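Local structure of amidase, hydantoinase/carbamoylase family (Paraburkholderia phymatum, 6C0D) at residues 46-49 with 50-53; 119-122 with 123-126; 278-281 with 282-285; 396-399 with 400-403. The protein probably hydrolyses N-carbamoyl-L-amino acids as a homodimeric, zinc-binding amidase of the peptidase M20 family. All blocks are in the same frame, centred on the assembly; numbering follows the deposited sequence.

Contact 1 of 4, residues 46-49 with 50-53; sequences VDID and ARRW
Val46 O accepts from Ala50 N at 3.0 Å, one of the i to i+4 bonds of helix 45-60, and small Ala50 fits against Leu28 and Phe31. One residue on, Asp47 joins Arg51 through both backbone and side chain. With CG anti to the backbone N (chi1 177°), the carboxylate is carried forward along the helix, where the extended Arg51 chain presents its guanidinium side-on. Arg51 NE reaches Asp47 OD2 at 2.8 Å, almost straight (168°) and with OD2 near the guanidinium plane, while Arg51 NH2 meets the syn lone pair of Asp47 OD1 at 3.2 Å along a more bent path. The two planes are 60° apart, so this two-pronged salt bridge is twisted, not coplanar. Ile48 serves the next position differently: its branched chain supplies a methyl, CG2, that sits over the centre of one face of the Arg52 guanidinium, 3.6 Å from Arg52 CZ. Asp49, on the exposed side, places OD1 4.1 Å from Arg52 NH1, near enough for attraction but beyond a salt bridge. Its carbonyl receives Trp53 N, and the indole packs on Phe31 and helix 18-30. Asp47 OD2 also accepts from Leu43 N. The Arg51 side chain lies about 6 Å from that of the zinc ligand His89 (nearest atoms). A buried carboxylate held by two arginine nitrogens and a backbone N-H would probably stay ionised.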
loop_
_atom_site.group_PDB
_atom_site.type_symbol
_atom_site.label_atom_id
_atom_site.label_comp_id
_atom_site.label_asym_id
_atom_site.label_seq_id
_atom_site.Cartn_x
_atom_site.Cartn_y
_atom_site.Cartn_z
ATOM N N VAL A 46 -33.899 -4.130 12.055
ATOM C CA VAL A 46 -34.053 -5.530 11.681
ATOM C C VAL A 46 -33.477 -6.437 12.761
ATOM O O VAL A 46 -34.020 -7.518 13.033
ATOM C CB VAL A 46 -33.420 -5.790 10.297
ATOM C CG1 VAL A 46 -31.917 -5.571 10.326
ATOM C CG2 VAL A 46 -33.743 -7.190 9.825
ATOM N N ASP A 47 -32.402 -6.010 13.424
ATOM C CA ASP A 47 -31.868 -6.803 14.524
ATOM C C ASP A 47 -32.850 -6.856 15.687
ATOM O O ASP A 47 -33.062 -7.921 16.280
ATOM C CB ASP A 47 -30.521 -6.233 14.972
ATOM C CG ASP A 47 -29.951 -6.966 16.167
ATOM O OD1 ASP A 47 -29.589 -8.157 16.014
ATOM O OD2 ASP A 47 -29.864 -6.360 17.264
ATOM N N ILE A 48 -33.467 -5.720 16.027
ATOM C CA ILE A 48 -34.455 -5.725 17.101
ATOM C C ILE A 48 -35.635 -6.616 16.734
ATOM O O ILE A 48 -36.145 -7.363 17.577
ATOM C CB ILE A 48 -34.908 -4.287 17.429
ATOM C CG1 ILE A 48 -33.744 -3.486 18.014
ATOM C CG2 ILE A 48 -36.086 -4.307 18.390
ATOM C CD1 ILE A 48 -33.074 -4.157 19.206
ATOM N N ASP A 49 -36.080 -6.557 15.472
ATOM C CA ASP A 49 -37.175 -7.413 15.021
ATOM C C ASP A 49 -36.837 -8.882 15.231
ATOM O O ASP A 49 -37.659 -9.661 15.731
ATOM C CB ASP A 49 -37.476 -7.163 13.540
ATOM C CG ASP A 49 -38.245 -5.889 13.296
ATOM O OD1 ASP A 49 -38.918 -5.383 14.223
ATOM O OD2 ASP A 49 -38.180 -5.398 12.151
ATOM N N ALA A 50 -35.618 -9.274 14.851
ATOM C CA ALA A 50 -35.187 -10.654 15.026
ATOM C C ALA A 50 -35.126 -11.032 16.499
ATOM O O ALA A 50 -35.427 -12.174 16.868
ATOM C CB ALA A 50 -33.824 -10.854 14.367
ATOM N N ARG A 51 -34.734 -10.086 17.355
ATOM C CA ARG A 51 -34.655 -10.367 18.784
ATOM C C ARG A 51 -36.039 -10.560 19.386
ATOM O O ARG A 51 -36.228 -11.422 20.251
ATOM C CB ARG A 51 -33.901 -9.248 19.501
ATOM C CG ARG A 51 -32.421 -9.288 19.187
ATOM C CD ARG A 51 -31.525 -8.247 19.900
ATOM N NE ARG A 51 -30.269 -8.334 19.180
ATOM C CZ ARG A 51 -29.274 -9.166 19.475
ATOM N NH1 ARG A 51 -29.307 -9.922 20.574
ATOM N NH2 ARG A 51 -28.222 -9.214 18.672
ATOM N N ARG A 52 -37.019 -9.770 18.948
ATOM C CA ARG A 52 -38.378 -9.980 19.429
ATOM C C ARG A 52 -38.900 -11.343 18.995
ATOM O O ARG A 52 -39.520 -12.062 19.791
ATOM C CB ARG A 52 -39.287 -8.856 18.939
ATOM C CG ARG A 52 -38.977 -7.529 19.604
ATOM C CD ARG A 52 -39.753 -6.378 18.990
ATOM N NE ARG A 52 -39.464 -5.144 19.709
ATOM C CZ ARG A 52 -39.545 -3.933 19.172
ATOM N NH1 ARG A 52 -39.897 -3.795 17.899
ATOM N NH2 ARG A 52 -39.263 -2.865 19.904
ATOM N N TRP A 53 -38.644 -11.728 17.742
ATOM C CA TRP A 53 -39.040 -13.057 17.291
ATOM C C TRP A 53 -38.368 -14.130 18.136
ATOM O O TRP A 53 -39.021 -15.067 18.611
ATOM C CB TRP A 53 -38.697 -13.242 15.811
ATOM C CG TRP A 53 -38.841 -14.672 15.371
ATOM C CD1 TRP A 53 -39.993 -15.300 14.982
ATOM C CD2 TRP A 53 -37.802 -15.657 15.293
ATOM N NE1 TRP A 53 -39.733 -16.614 14.674
ATOM C CE2 TRP A 53 -38.396 -16.857 14.850
ATOM C CE3 TRP A 53 -36.426 -15.637 15.544
ATOM C CZ2 TRP A 53 -37.663 -18.029 14.661
ATOM C CZ3 TRP A 53 -35.696 -16.805 15.348
ATOM C CH2 TRP A 53 -36.318 -17.983 14.914
#

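Contact 2 of 4, residues 119-122 with 123-126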
loop_
_atom_site.group_PDB
_atom_site.type_symbol
_atom_site.label_atom_id
_atom_site.label_comp_id
_atom_site.label_asym_id
_atom_site.label_seq_id
_atom_site.Cartn_x
_atom_site.Cartn_y
_atom_site.Cartn_z
ATOM N N GLU A 119 -38.078 -37.460 29.075
ATOM C CA GLU A 119 -38.359 -37.615 30.500
ATOM C C GLU A 119 -37.078 -37.693 31.329
ATOM O O GLU A 119 -37.021 -37.130 32.431
ATOM C CB GLU A 119 -39.252 -38.834 30.736
ATOM C CG GLU A 119 -40.733 -38.472 30.674
ATOM C CD GLU A 119 -41.659 -39.677 30.730
ATOM O OE1 GLU A 119 -42.694 -39.650 30.038
ATOM O OE2 GLU A 119 -41.358 -40.641 31.464
ATOM N N ALA A 120 -36.033 -38.345 30.815
ATOM C CA ALA A 120 -34.789 -38.483 31.577
ATOM C C ALA A 120 -34.021 -37.169 31.753
ATOM O O ALA A 120 -33.213 -37.068 32.675
ATOM C CB ALA A 120 -33.876 -39.508 30.905
ATOM N N THR A 121 -34.228 -36.174 30.896
ATOM C CA THR A 121 -33.530 -34.894 30.996
ATOM C C THR A 121 -34.471 -33.736 31.303
ATOM O O THR A 121 -34.020 -32.577 31.342
ATOM C CB THR A 121 -32.777 -34.590 29.689
ATOM O OG1 THR A 121 -33.711 -34.630 28.605
ATOM C CG2 THR A 121 -31.708 -35.662 29.424
ATOM N N ARG A 122 -35.754 -34.024 31.535
ATOM C CA ARG A 122 -36.762 -32.982 31.677
ATOM C C ARG A 122 -36.437 -32.030 32.818
ATOM O O ARG A 122 -36.728 -30.839 32.723
ATOM C CB ARG A 122 -38.143 -33.620 31.904
ATOM C CG ARG A 122 -39.301 -32.608 31.954
ATOM C CD ARG A 122 -40.575 -33.237 32.510
ATOM N NE ARG A 122 -40.357 -33.682 33.879
ATOM C CZ ARG A 122 -40.423 -32.873 34.933
ATOM N NH1 ARG A 122 -40.719 -31.586 34.772
ATOM N NH2 ARG A 122 -40.195 -33.346 36.146
ATOM N N GLU A 123 -35.808 -32.528 33.890
ATOM C CA GLU A 123 -35.531 -31.678 35.045
ATOM C C GLU A 123 -34.397 -30.684 34.810
ATOM O O GLU A 123 -34.264 -29.736 35.591
ATOM C CB GLU A 123 -35.187 -32.537 36.269
ATOM C CG GLU A 123 -36.304 -33.457 36.664
ATOM C CD GLU A 123 -35.944 -34.371 37.823
ATOM O OE1 GLU A 123 -34.903 -34.134 38.483
ATOM O OE2 GLU A 123 -36.709 -35.330 38.067
ATOM N N PHE A 124 -33.574 -30.869 33.775
ATOM C CA PHE A 124 -32.319 -30.128 33.696
ATOM C C PHE A 124 -32.571 -28.692 33.246
ATOM O O PHE A 124 -33.158 -28.467 32.183
ATOM C CB PHE A 124 -31.361 -30.786 32.705
ATOM C CG PHE A 124 -30.999 -32.222 33.018
ATOM C CD1 PHE A 124 -31.290 -32.808 34.240
ATOM C CD2 PHE A 124 -30.344 -32.981 32.046
ATOM C CE1 PHE A 124 -30.934 -34.138 34.487
ATOM C CE2 PHE A 124 -29.985 -34.298 32.288
ATOM C CZ PHE A 124 -30.282 -34.873 33.499
ATOM N N ALA A 125 -32.078 -27.719 34.021
ATOM C CA ALA A 125 -32.199 -26.322 33.623
ATOM C C ALA A 125 -31.234 -26.007 32.479
ATOM O O ALA A 125 -30.021 -26.210 32.600
ATOM C CB ALA A 125 -31.941 -25.399 34.818
ATOM N N VAL A 126 -31.778 -25.501 31.370
ATOM C CA VAL A 126 -30.987 -25.031 30.230
ATOM C C VAL A 126 -31.426 -23.601 29.922
ATOM O O VAL A 126 -32.616 -23.362 29.693
ATOM C CB VAL A 126 -31.183 -25.920 28.991
ATOM C CG1 VAL A 126 -30.349 -25.368 27.804
ATOM C CG2 VAL A 126 -30.808 -27.380 29.317
HETATM O O HOH W 1 -36.368 -37.454 35.306
HETATM O O HOH W 2 -34.651 -35.196 34.406
HETATM O O HOH W 3 -34.615 -29.971 30.476
HETATM O O HOH W 4 -38.924 -35.827 36.724
#
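The chain reverses through a type I beta turn from Thr121 to Phe124, closed by Phe124 N donating to Thr121 O at 3.0 Å; the N-H points straight at the oxygen (167°) but approaches from above the carbonyl plane. The same turn folds the Phe124 ring back over Thr121. Thr121 CA lies over one ring face, 3.9 Å from the Phe124 centroid, as a CH-pi contact offset toward the rim, and the methyl CG2 of Thr121 comes within 3.6 Å of Phe124 CE2. Threonine suits the place because its two branches divide the work: with chi1 56° OG1 turns away to the carbonyl of Leu115, at the end of helix 102-117, and the methyl is left beside the ring. Ala417 of helix 399-419 also packs on the phenyl. At the exposed corner Arg122 bends at chi3, and its NH2 comes 3.9 Å from Glu123 CG. The two charges are joined through water 4, which accepts from Arg122 NH2 and donates to Glu123 OE2 at 2.6 Å. Water 2 takes the N-H of Glu123 at 3.0 Å, while Glu123 OE1 forms a direct salt bridge with Arg421 near the C-terminus. The chemistry thus separates by side: apolar contacts and one threonine hydroxyl fix the turn against the helices, whereas Arg122 and Glu123 are linked to each other through water, where their mutual attraction is probably weakened.

Contact 3 of 4, residues 278-281 with 282-285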
loop_
_atom_site.group_PDB
_atom_site.type_symbol
_atom_site.label_atom_id
_atom_site.label_comp_id
_atom_site.label_asym_id
_atom_site.label_seq_id
_atom_site.Cartn_x
_atom_site.Cartn_y
_atom_site.Cartn_z
ATOM N N PRO A 278 6.612 7.739 -0.872
ATOM C CA PRO A 278 5.264 8.194 -1.236
ATOM C C PRO A 278 4.449 7.249 -2.101
ATOM O O PRO A 278 3.251 7.506 -2.288
ATOM C CB PRO A 278 5.555 9.485 -2.022
ATOM C CG PRO A 278 6.868 9.209 -2.701
ATOM C CD PRO A 278 7.663 8.371 -1.702
ATOM N N GLY A 279 5.048 6.188 -2.636
ATOM C CA GLY A 279 4.295 5.229 -3.428
ATOM C C GLY A 279 4.231 5.598 -4.899
ATOM O O GLY A 279 3.204 5.380 -5.546
ATOM N N SER A 280 5.318 6.155 -5.428
ATOM C CA SER A 280 5.455 6.600 -6.815
ATOM C C SER A 280 6.533 5.795 -7.530
ATOM O O SER A 280 7.548 5.441 -6.929
ATOM C CB SER A 280 5.877 8.095 -6.916
ATOM O OG SER A 280 5.028 8.935 -6.167
ATOM N N PHE A 281 6.348 5.591 -8.845
ATOM C CA PHE A 281 7.327 4.849 -9.646
ATOM C C PHE A 281 8.742 5.389 -9.498
ATOM O O PHE A 281 9.702 4.615 -9.454
ATOM C CB PHE A 281 6.963 4.905 -11.137
ATOM C CG PHE A 281 6.145 3.731 -11.641
ATOM C CD1 PHE A 281 6.696 2.455 -11.730
ATOM C CD2 PHE A 281 4.847 3.922 -12.079
ATOM C CE1 PHE A 281 5.963 1.397 -12.221
ATOM C CE2 PHE A 281 4.104 2.852 -12.562
ATOM C CZ PHE A 281 4.671 1.587 -12.626
ATOM N N SER A 282 8.910 6.716 -9.509
ATOM C CA SER A 282 10.239 7.302 -9.649
ATOM C C SER A 282 10.812 7.849 -8.343
ATOM O O SER A 282 11.751 8.654 -8.379
ATOM C CB SER A 282 10.217 8.403 -10.709
ATOM O OG SER A 282 9.926 7.850 -11.983
ATOM N N VAL A 283 10.287 7.425 -7.198
ATOM C CA VAL A 283 10.800 7.866 -5.901
ATOM C C VAL A 283 11.147 6.649 -5.047
ATOM O O VAL A 283 10.273 5.832 -4.734
ATOM C CB VAL A 283 9.784 8.761 -5.169
ATOM C CG1 VAL A 283 10.384 9.267 -3.859
ATOM C CG2 VAL A 283 9.345 9.928 -6.080
ATOM N N VAL A 284 12.419 6.533 -4.671
ATOM C CA VAL A 284 12.848 5.580 -3.649
ATOM C C VAL A 284 12.073 5.900 -2.372
ATOM O O VAL A 284 12.147 7.040 -1.894
ATOM C CB VAL A 284 14.366 5.681 -3.411
ATOM C CG1 VAL A 284 14.812 4.652 -2.369
ATOM C CG2 VAL A 284 15.139 5.550 -4.739
ATOM N N PRO A 285 11.308 4.956 -1.811
ATOM C CA PRO A 285 10.483 5.258 -0.626
ATOM C C PRO A 285 11.341 5.640 0.571
ATOM O O PRO A 285 12.256 4.910 0.948
ATOM C CB PRO A 285 9.733 3.942 -0.359
ATOM C CG PRO A 285 9.840 3.134 -1.622
ATOM C CD PRO A 285 11.114 3.584 -2.312
HETATM O O HOH W 5 7.708 5.531 -3.679
#
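The phenyl of Phe281, the one flat side chain here, has its CB 3.1 Å from Ser282 N and meets the ring of His291 of the second subunit, their planes about 30° apart; it packs on Leu292 of that subunit too. Pro278, a puckered ring, lies against Val283, the pyrrolidine and the branched side chain crossing at a slant, with Pro278 CD 3.6 Å from Val283 CG1 and Pro278 CG 3.7 Å from the same methyl. Val283 can serve two neighbours because its methyls diverge: CG1, anti to the backbone N (chi1 -177°), goes to the proline, and CG2 goes to Ser280, whose CB is 4.0 Å away. The backbone doubles back in a type I beta turn from Ser280 to Val283, closed by a weak bond of 3.4 Å from Val283 N to Ser280 O. This is the connection of a beta hairpin, linking strand 268-277 to its antiparallel neighbour 283-296. Pro278, behind a cis peptide bond, begins the loop, and Gly279 follows with a positive phi of 88°, at backbone angles where a side chain would collide with the preceding carbonyl. Inside the bend water 5 accepts from Ser280 N at 3.0 Å and lies 2.8 Å from Val283 O, spanning the two arms. At the turn Ser282, small and polar, has its OG hydrogen-bonded to Gln293 NE2 of the second subunit, while Gly279 O accepts from Arg273 NH1 of that subunit.

Contact 4 of 4, residues 396-399 with 400-403; sequences DTAE and QHIV
In His401 a chi1 of -60° puts CG beside the backbone N and swings the imidazole back over Ala398, while in Thr397 a chi1 of -60° sends the methyl CG2 toward the helix and OG1 to the other side. The Ala398 CB methyl therefore lies over one face of the His401 ring, 4.2 Å from its centroid and 28° off the normal, a CH-pi contact made by the single methyl of alanine. Water 6 sits at the edge of the same ring, 2.9 Å from His401 ND1, and accepts from Ala398 N at 3.1 Å, tying the imidazole to the backbone just before the helix. Thr397 CG2 packs 3.8 Å from Ile402 CG1 and 3.9 Å from His401 CB, wedged between two residues of the first turn. Its hydroxyl is engaged by Pro384 and Ser385, and Ile402 packs against Leu25 of helix 18-30 and against Trp98. Ala398 O receives Ile402 N at 3.0 Å, almost straight on, together with a weak, bent bond from His401 N. Glu399 O takes Val403 N at 2.9 Å, and the carboxylate of Glu399 forms a salt bridge with Lys26. Ala398 is the N-cap of helix 399-419, and as an alanine it offers no side-chain cap to the first-turn N-H groups: a helix start entered from an extended loop, the Thr397 side chain about 9 Å from those of the zinc ligands Asp100 and His196.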
loop_
_atom_site.group_PDB
_atom_site.type_symbol
_atom_site.label_atom_id
_atom_site.label_comp_id
_atom_site.label_asym_id
_atom_site.label_seq_id
_atom_site.Cartn_x
_atom_site.Cartn_y
_atom_site.Cartn_z
ATOM N N ASP A 396 -21.747 -21.146 4.159
ATOM C CA ASP A 396 -22.790 -22.171 4.169
ATOM C C ASP A 396 -22.275 -23.491 4.746
ATOM O O ASP A 396 -21.069 -23.751 4.787
ATOM C CB ASP A 396 -23.357 -22.413 2.767
ATOM C CG ASP A 396 -24.797 -22.901 2.802
ATOM O OD1 ASP A 396 -25.367 -23.014 3.912
ATOM O OD2 ASP A 396 -25.361 -23.175 1.721
ATOM N N THR A 397 -23.231 -24.330 5.166
ATOM C CA THR A 397 -22.991 -25.655 5.737
ATOM C C THR A 397 -24.115 -26.574 5.274
ATOM O O THR A 397 -25.282 -26.170 5.298
ATOM C CB THR A 397 -22.952 -25.591 7.269
ATOM O OG1 THR A 397 -21.905 -24.707 7.700
ATOM C CG2 THR A 397 -22.723 -26.975 7.851
ATOM N N ALA A 398 -23.776 -27.794 4.835
ATOM C CA ALA A 398 -24.805 -28.735 4.401
ATOM C C ALA A 398 -25.824 -28.960 5.511
ATOM O O ALA A 398 -25.459 -29.019 6.686
ATOM C CB ALA A 398 -24.182 -30.072 4.004
ATOM N N GLU A 399 -27.103 -29.092 5.136
ATOM C CA GLU A 399 -28.139 -29.235 6.163
ATOM C C GLU A 399 -27.891 -30.453 7.041
ATOM O O GLU A 399 -28.099 -30.401 8.256
ATOM C CB GLU A 399 -29.532 -29.324 5.534
ATOM C CG GLU A 399 -29.964 -28.029 4.848
ATOM C CD GLU A 399 -31.474 -27.903 4.653
ATOM O OE1 GLU A 399 -32.218 -28.887 4.859
ATOM O OE2 GLU A 399 -31.919 -26.796 4.301
ATOM N N GLN A 400 -27.458 -31.570 6.457
ATOM C CA GLN A 400 -27.196 -32.753 7.276
ATOM C C GLN A 400 -26.063 -32.517 8.267
ATOM O O GLN A 400 -26.017 -33.154 9.326
ATOM C CB GLN A 400 -26.886 -33.955 6.377
ATOM C CG GLN A 400 -25.757 -33.698 5.385
ATOM C CD GLN A 400 -25.292 -34.961 4.700
ATOM O OE1 GLN A 400 -24.642 -35.802 5.315
ATOM N NE2 GLN A 400 -25.632 -35.107 3.420
ATOM N N HIS A 401 -25.130 -31.615 7.953
ATOM C CA HIS A 401 -24.084 -31.330 8.934
ATOM C C HIS A 401 -24.548 -30.335 9.999
ATOM O O HIS A 401 -24.085 -30.400 11.150
ATOM C CB HIS A 401 -22.824 -30.828 8.220
ATOM C CG HIS A 401 -22.270 -31.824 7.247
ATOM N ND1 HIS A 401 -21.421 -31.479 6.214
ATOM C CD2 HIS A 401 -22.465 -33.161 7.143
ATOM C CE1 HIS A 401 -21.131 -32.559 5.507
ATOM N NE2 HIS A 401 -21.740 -33.597 6.057
ATOM N N ILE A 402 -25.458 -29.423 9.641
ATOM C CA ILE A 402 -26.099 -28.589 10.666
ATOM C C ILE A 402 -26.852 -29.467 11.666
ATOM O O ILE A 402 -26.772 -29.268 12.886
ATOM C CB ILE A 402 -27.044 -27.567 10.006
ATOM C CG1 ILE A 402 -26.268 -26.629 9.077
ATOM C CG2 ILE A 402 -27.840 -26.792 11.093
ATOM C CD1 ILE A 402 -27.168 -25.748 8.179
ATOM N N VAL A 403 -27.598 -30.447 11.154
ATOM C CA VAL A 403 -28.349 -31.366 12.006
ATOM C C VAL A 403 -27.407 -32.191 12.873
ATOM O O VAL A 403 -27.627 -32.343 14.078
ATOM C CB VAL A 403 -29.250 -32.269 11.140
ATOM C CG1 VAL A 403 -29.839 -33.421 11.982
ATOM C CG2 VAL A 403 -30.355 -31.429 10.505
HETATM O O HOH W 6 -20.856 -28.906 5.109
#

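Contacts 1 and 4 are partly buried and lie closer to the chain's centre, each with a side chain about 11 to 12 Å from the zinc ion; contacts 2 and 3 are surface turns, on opposite sides of that centre, about 68 Å apart between centres. Helix 18-30 packs on both contact 1 and contact 4, and helix 399-419, which starts in contact 4, also lies against contact 2. Their chemistry follows their place: contact 1 buries a direct salt bridge in the first turns of a helix, contact 4 begins a helix with apolar packing and a water-linked imidazole, and contact 2 links its own pair of charges through water. Contact 3 alone touches the second subunit, where a serine hydroxyl and a backbone carbonyl find partners across the dimer.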